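Local coordinates for protein putative transcriptional regulator (PDB 2RA5) that probably binds DNA as a GntR-family transcriptional regulator and probably senses a small effector through its UTRA domain, which here holds meso-tartaric acid, at residues A[107-112]-A[165-170]; A[136-141]-A[148-153]. One frame throughout, in Å; residues are numbered along the deposited sequence.

In the fold
Both contacts belong to the UTRA domain and converge on one antiparallel sheet, in which strand 106-116 is the outermost strand at one side, strand 132-142 its neighbour and strand 145-154 the next. Interaction 2 zips the hairpin 132-142/145-154 near the centre of the folded chain; interaction 1 packs the short helix 165-168 against strand 106-116, and the centres of the two contacts are about 8 Å apart. Along the chain the hairpin is nested within the loop that interaction 1 closes. Strand 106-116 joins the two: the backbone of Glu137 probably bonds to Leu110 and Val111. Between them they bring Arg138, Arg140 and Gly170 to the tartrate pocket, consistent with the effector-binding role of UTRA domains.

Interaction 1 (A[107-112]-A[165-170]); sequences TKVLVN and QLEATG. With SRT (S,R meso-tartaric acid), chain B.
Thr107 and Val109, on an outermost strand of the UTRA-domain sheet, pack against Leu166 and Glu167 of the one-turn helix 165-168. The methyl of Thr107 reaches the helix backbone: CG2 lies 3.1 Å from Glu167 O and close to Leu166 O as well. With OG1 anti to the backbone N (chi1 165°), CG2 falls between N and the carbonyl carbon. Threonine suits this place because its methyl packs against the two carbonyl oxygens at the end of the helix while its hydroxyl, OG1, can give Leu166 O a weak hydrogen bond (3.4 Å). A water ties the backbones further, accepting from Thr107 N and donating to Glu167 O at 2.6 Å.

Val109 points at the helix and sets CG2 against Leu166 CB at 3.6 Å, the two side chains crossing at about a right angle. The extended Glu167 side chain runs obliquely over the strand, its CG 3.3 Å from Thr107 O, so its methylenes do the packing. Its carboxylate remains 6.9 Å from Lys108 at OE1 to NZ, too far for a salt bridge.

Farther out, Leu166 also packs on Ile136 and Leu174, and Asn112 ND2 bonds to Leu161 O. A classic beta bulge sets Leu110 and Val111 both opposite Glu137. After the helix the chain turns through Thr169; Gly170 is the N-cap of helix 171-177, and Gly170 C lies 3.8 Å from tartrate O2.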
# COMPACT_ATOMS: atom_id res chain seq x y z
N THR A 107 10.18 18.64 -6.22
CA THR A 107 10.90 17.57 -6.90
C THR A 107 12.28 18.01 -7.41
O THR A 107 12.41 19.07 -8.03
CB THR A 107 10.05 16.98 -8.05
OG1 THR A 107 10.87 16.20 -8.93
CG2 THR A 107 9.39 18.10 -8.84
N LYS A 108 13.29 17.20 -7.15
CA LYS A 108 14.63 17.43 -7.70
C LYS A 108 15.19 16.24 -8.49
O LYS A 108 15.38 15.15 -7.95
CB LYS A 108 15.60 17.81 -6.58
CG LYS A 108 15.33 19.19 -6.01
CD LYS A 108 16.47 19.67 -5.13
CE LYS A 108 16.17 21.04 -4.55
NZ LYS A 108 17.23 21.48 -3.59
N VAL A 109 15.46 16.45 -9.77
CA VAL A 109 16.00 15.38 -10.60
C VAL A 109 17.46 15.03 -10.29
O VAL A 109 18.33 15.89 -10.36
CB VAL A 109 15.92 15.74 -12.08
CG1 VAL A 109 16.43 14.57 -12.90
CG2 VAL A 109 14.50 16.10 -12.47
N LEU A 110 17.72 13.77 -9.98
CA LEU A 110 19.08 13.30 -9.69
C LEU A 110 19.72 12.52 -10.84
O LEU A 110 20.94 12.43 -10.92
CB LEU A 110 19.10 12.43 -8.44
CG LEU A 110 18.53 13.05 -7.16
CD1 LEU A 110 19.09 12.33 -5.95
CD2 LEU A 110 18.87 14.52 -7.09
N VAL A 111 18.91 11.93 -11.70
CA VAL A 111 19.42 11.18 -12.84
C VAL A 111 18.48 11.29 -14.03
O VAL A 111 17.28 11.05 -13.92
CB VAL A 111 19.65 9.70 -12.52
CG1 VAL A 111 19.89 8.93 -13.81
CG2 VAL A 111 20.81 9.53 -11.55
N ASN A 112 19.04 11.67 -15.16
CA ASN A 112 18.32 11.61 -16.42
C ASN A 112 19.20 10.97 -17.53
O ASN A 112 20.00 11.62 -18.19
CB ASN A 112 17.84 13.01 -16.78
CG ASN A 112 16.87 13.03 -17.92
OD1 ASN A 112 16.67 12.03 -18.61
ND2 ASN A 112 16.25 14.18 -18.13
N GLN A 165 11.64 20.37 -16.71
CA GLN A 165 10.22 20.11 -16.85
C GLN A 165 9.78 19.21 -15.71
O GLN A 165 8.69 19.34 -15.17
CB GLN A 165 9.93 19.42 -18.16
CG GLN A 165 10.31 20.24 -19.35
CD GLN A 165 9.13 20.52 -20.22
OE1 GLN A 165 9.01 19.96 -21.31
NE2 GLN A 165 8.22 21.36 -19.74
N LEU A 166 10.69 18.31 -15.33
CA LEU A 166 10.43 17.31 -14.31
C LEU A 166 10.40 17.89 -12.90
O LEU A 166 9.84 17.29 -11.98
CB LEU A 166 11.49 16.22 -14.41
CG LEU A 166 11.11 15.13 -15.42
CD1 LEU A 166 12.34 14.40 -15.94
CD2 LEU A 166 10.09 14.17 -14.82
N GLU A 167 11.02 19.05 -12.72
CA GLU A 167 11.01 19.69 -11.42
C GLU A 167 9.75 20.56 -11.29
O GLU A 167 9.34 20.91 -10.18
CB GLU A 167 12.29 20.49 -11.20
CG GLU A 167 13.54 19.61 -11.09
CD GLU A 167 14.83 20.40 -11.02
OE1 GLU A 167 15.71 20.07 -10.19
OE2 GLU A 167 14.97 21.36 -11.82
N ALA A 168 9.14 20.86 -12.43
CA ALA A 168 7.90 21.62 -12.49
C ALA A 168 6.67 20.75 -12.25
O ALA A 168 5.89 21.02 -11.34
CB ALA A 168 7.78 22.35 -13.82
N THR A 169 6.50 19.71 -13.06
CA THR A 169 5.28 18.90 -13.02
C THR A 169 5.52 17.40 -12.87
O THR A 169 6.63 16.90 -13.08
CB THR A 169 4.39 19.16 -14.27
OG1 THR A 169 4.97 18.53 -15.42
CG2 THR A 169 4.27 20.65 -14.54
N GLY A 170 4.47 16.68 -12.49
CA GLY A 170 4.52 15.23 -12.37
C GLY A 170 4.77 14.49 -13.68
O GLY A 170 4.51 14.99 -14.78
O1 SRT B . 5.96 9.01 -10.98
O11 SRT B . 5.00 8.88 -8.97
C1 SRT B . 5.33 9.53 -10.01
C2 SRT B . 4.99 11.01 -10.07
O2 SRT B . 5.38 11.55 -11.34
C3 SRT B . 3.51 11.28 -9.75
O3 SRT B . 3.28 12.63 -9.30
C4 SRT B . 2.64 11.06 -10.94
O4 SRT B . 2.36 12.02 -11.72
O41 SRT B . 2.24 9.88 -11.08
O HOH W 1 9.41 21.14 -7.58

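Interaction 2 (A[136-141]-A[148-153]); sequences IERLRL and AYLCNY. With SRT (S,R meso-tartaric acid), chain B.
Arg138 and Leu150 face each other in the antiparallel hairpin of strands 132-142 and 145-154. In the backbone they form a doubly hydrogen-bonded pair, as do Ile136 and Asn152; Leu150 N to Arg138 O, at 2.8 Å, is nearly straight (175°). Arg140 N bonds firmly to Ala148 O, but the return bond is weak.

Among polar side chains, Tyr149 OH donates to Glu137 OE2 at a modelled 2.5 Å, a length not to be pressed. OE2 lies at the ring edge, carboxylate and ring planes 86° apart, and Arg135 pairs with OE1, so both oxygens of this buried acid have partners.

The opposite face binds tartrate. Arg138, bent at chi2 (119°) and chi3, spans a hydroxyl and a carboxylate oxygen: NH1 faces O2 at a doubtfully short 2.4 Å, and NH2 bonds weakly to O1 (3.3 Å). Arg140 NH2 lies 2.8 Å from the other hydroxyl, O3. Two cations would probably also favour an anionic ligand.

In van der Waals contact, Leu150 CD1 sits over the Arg138 guanidinium face, toward its rim, and touches Arg140 CG; leucine's branched end suits filling between two arginines. The apolar pair is Leu139 CD1 with Tyr149 CD1.

Strands 106-116 and 224-232 flank the hairpin, while helix 196-202 packs on Leu139 and Tyr149.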
# COMPACT_ATOMS: atom_id res chain seq x y z
N ILE A 136 15.17 7.73 -15.27
CA ILE A 136 15.03 8.96 -14.49
C ILE A 136 15.07 8.66 -12.99
O ILE A 136 14.51 7.67 -12.52
CB ILE A 136 13.74 9.72 -14.85
CG1 ILE A 136 13.77 10.14 -16.32
CG2 ILE A 136 13.61 10.96 -13.98
CD1 ILE A 136 12.47 10.68 -16.81
N GLU A 137 15.75 9.52 -12.25
CA GLU A 137 15.71 9.45 -10.80
C GLU A 137 15.35 10.81 -10.18
O GLU A 137 15.94 11.83 -10.53
CB GLU A 137 17.04 8.91 -10.27
CG GLU A 137 17.32 7.50 -10.74
CD GLU A 137 18.54 6.89 -10.10
OE1 GLU A 137 19.13 5.96 -10.70
OE2 GLU A 137 18.92 7.32 -8.99
N ARG A 138 14.36 10.82 -9.30
CA ARG A 138 13.93 12.04 -8.61
C ARG A 138 13.90 11.87 -7.10
O ARG A 138 13.53 10.81 -6.58
CB ARG A 138 12.53 12.50 -9.03
CG ARG A 138 12.33 12.87 -10.47
CD ARG A 138 11.28 11.94 -11.05
NE ARG A 138 9.94 12.51 -11.11
CZ ARG A 138 8.83 11.79 -11.22
NH1 ARG A 138 7.64 12.37 -11.27
NH2 ARG A 138 8.92 10.47 -11.27
N LEU A 139 14.29 12.93 -6.39
CA LEU A 139 14.02 13.03 -4.96
C LEU A 139 12.82 13.97 -4.77
O LEU A 139 12.77 15.05 -5.36
CB LEU A 139 15.26 13.54 -4.23
CG LEU A 139 15.28 13.57 -2.71
CD1 LEU A 139 15.32 12.17 -2.11
CD2 LEU A 139 16.47 14.38 -2.22
N ARG A 140 11.84 13.53 -4.00
CA ARG A 140 10.70 14.38 -3.64
C ARG A 140 10.88 14.86 -2.22
O ARG A 140 11.10 14.06 -1.30
CB ARG A 140 9.39 13.61 -3.74
CG ARG A 140 8.97 13.36 -5.15
CD ARG A 140 8.03 14.44 -5.67
NE ARG A 140 7.01 13.80 -6.51
CZ ARG A 140 6.80 14.06 -7.79
NH1 ARG A 140 7.51 15.00 -8.41
NH2 ARG A 140 5.86 13.40 -8.45
N LEU A 141 10.79 16.16 -2.01
CA LEU A 141 10.87 16.66 -0.64
C LEU A 141 9.63 17.43 -0.21
O LEU A 141 8.96 18.08 -1.02
CB LEU A 141 12.13 17.51 -0.43
CG LEU A 141 13.44 16.96 -1.00
CD1 LEU A 141 13.54 17.35 -2.48
CD2 LEU A 141 14.65 17.47 -0.23
N ALA A 148 10.65 10.81 -0.54
CA ALA A 148 10.63 9.65 -1.40
C ALA A 148 11.74 9.71 -2.44
O ALA A 148 12.14 10.79 -2.87
CB ALA A 148 9.28 9.53 -2.08
N TYR A 149 12.21 8.53 -2.83
CA TYR A 149 13.16 8.36 -3.93
C TYR A 149 12.53 7.62 -5.13
O TYR A 149 12.17 6.45 -5.02
CB TYR A 149 14.42 7.63 -3.46
CG TYR A 149 15.57 7.90 -4.38
CD1 TYR A 149 16.06 9.19 -4.52
CD2 TYR A 149 16.14 6.89 -5.14
CE1 TYR A 149 17.10 9.46 -5.37
CE2 TYR A 149 17.18 7.16 -6.01
CZ TYR A 149 17.66 8.45 -6.12
OH TYR A 149 18.70 8.76 -6.96
N LEU A 150 12.38 8.32 -6.25
CA LEU A 150 11.64 7.80 -7.40
C LEU A 150 12.52 7.45 -8.61
O LEU A 150 13.01 8.35 -9.28
CB LEU A 150 10.59 8.82 -7.84
CG LEU A 150 9.67 9.48 -6.80
CD1 LEU A 150 8.61 10.33 -7.48
CD2 LEU A 150 9.05 8.43 -5.88
N CYS A 151 12.70 6.16 -8.90
CA CYS A 151 13.36 5.72 -10.14
C CYS A 151 12.34 5.29 -11.19
O CYS A 151 11.53 4.40 -10.95
CB CYS A 151 14.33 4.56 -9.89
SG CYS A 151 15.45 4.74 -8.49
N ASN A 152 12.39 5.91 -12.37
CA ASN A 152 11.51 5.49 -13.47
C ASN A 152 12.21 5.10 -14.77
O ASN A 152 13.27 5.62 -15.11
CB ASN A 152 10.40 6.52 -13.74
CG ASN A 152 9.55 6.79 -12.50
OD1 ASN A 152 8.48 6.20 -12.31
ND2 ASN A 152 10.03 7.66 -11.64
N TYR A 153 11.60 4.17 -15.49
CA TYR A 153 12.13 3.72 -16.77
C TYR A 153 11.08 3.86 -17.83
O TYR A 153 9.95 3.42 -17.65
CB TYR A 153 12.57 2.27 -16.68
CG TYR A 153 13.63 2.06 -15.63
CD1 TYR A 153 13.29 1.77 -14.31
CD2 TYR A 153 14.98 2.14 -15.96
CE1 TYR A 153 14.26 1.57 -13.35
CE2 TYR A 153 15.96 1.94 -15.00
CZ TYR A 153 15.59 1.66 -13.70
OH TYR A 153 16.56 1.46 -12.74
O1 SRT B . 5.96 9.01 -10.98
O11 SRT B . 5.00 8.88 -8.97
C1 SRT B . 5.33 9.53 -10.01
C2 SRT B . 4.99 11.01 -10.07
O2 SRT B . 5.38 11.55 -11.34
C3 SRT B . 3.51 11.28 -9.75
O3 SRT B . 3.28 12.63 -9.30
C4 SRT B . 2.64 11.06 -10.94
O4 SRT B . 2.36 12.02 -11.72
O41 SRT B . 2.24 9.88 -11.08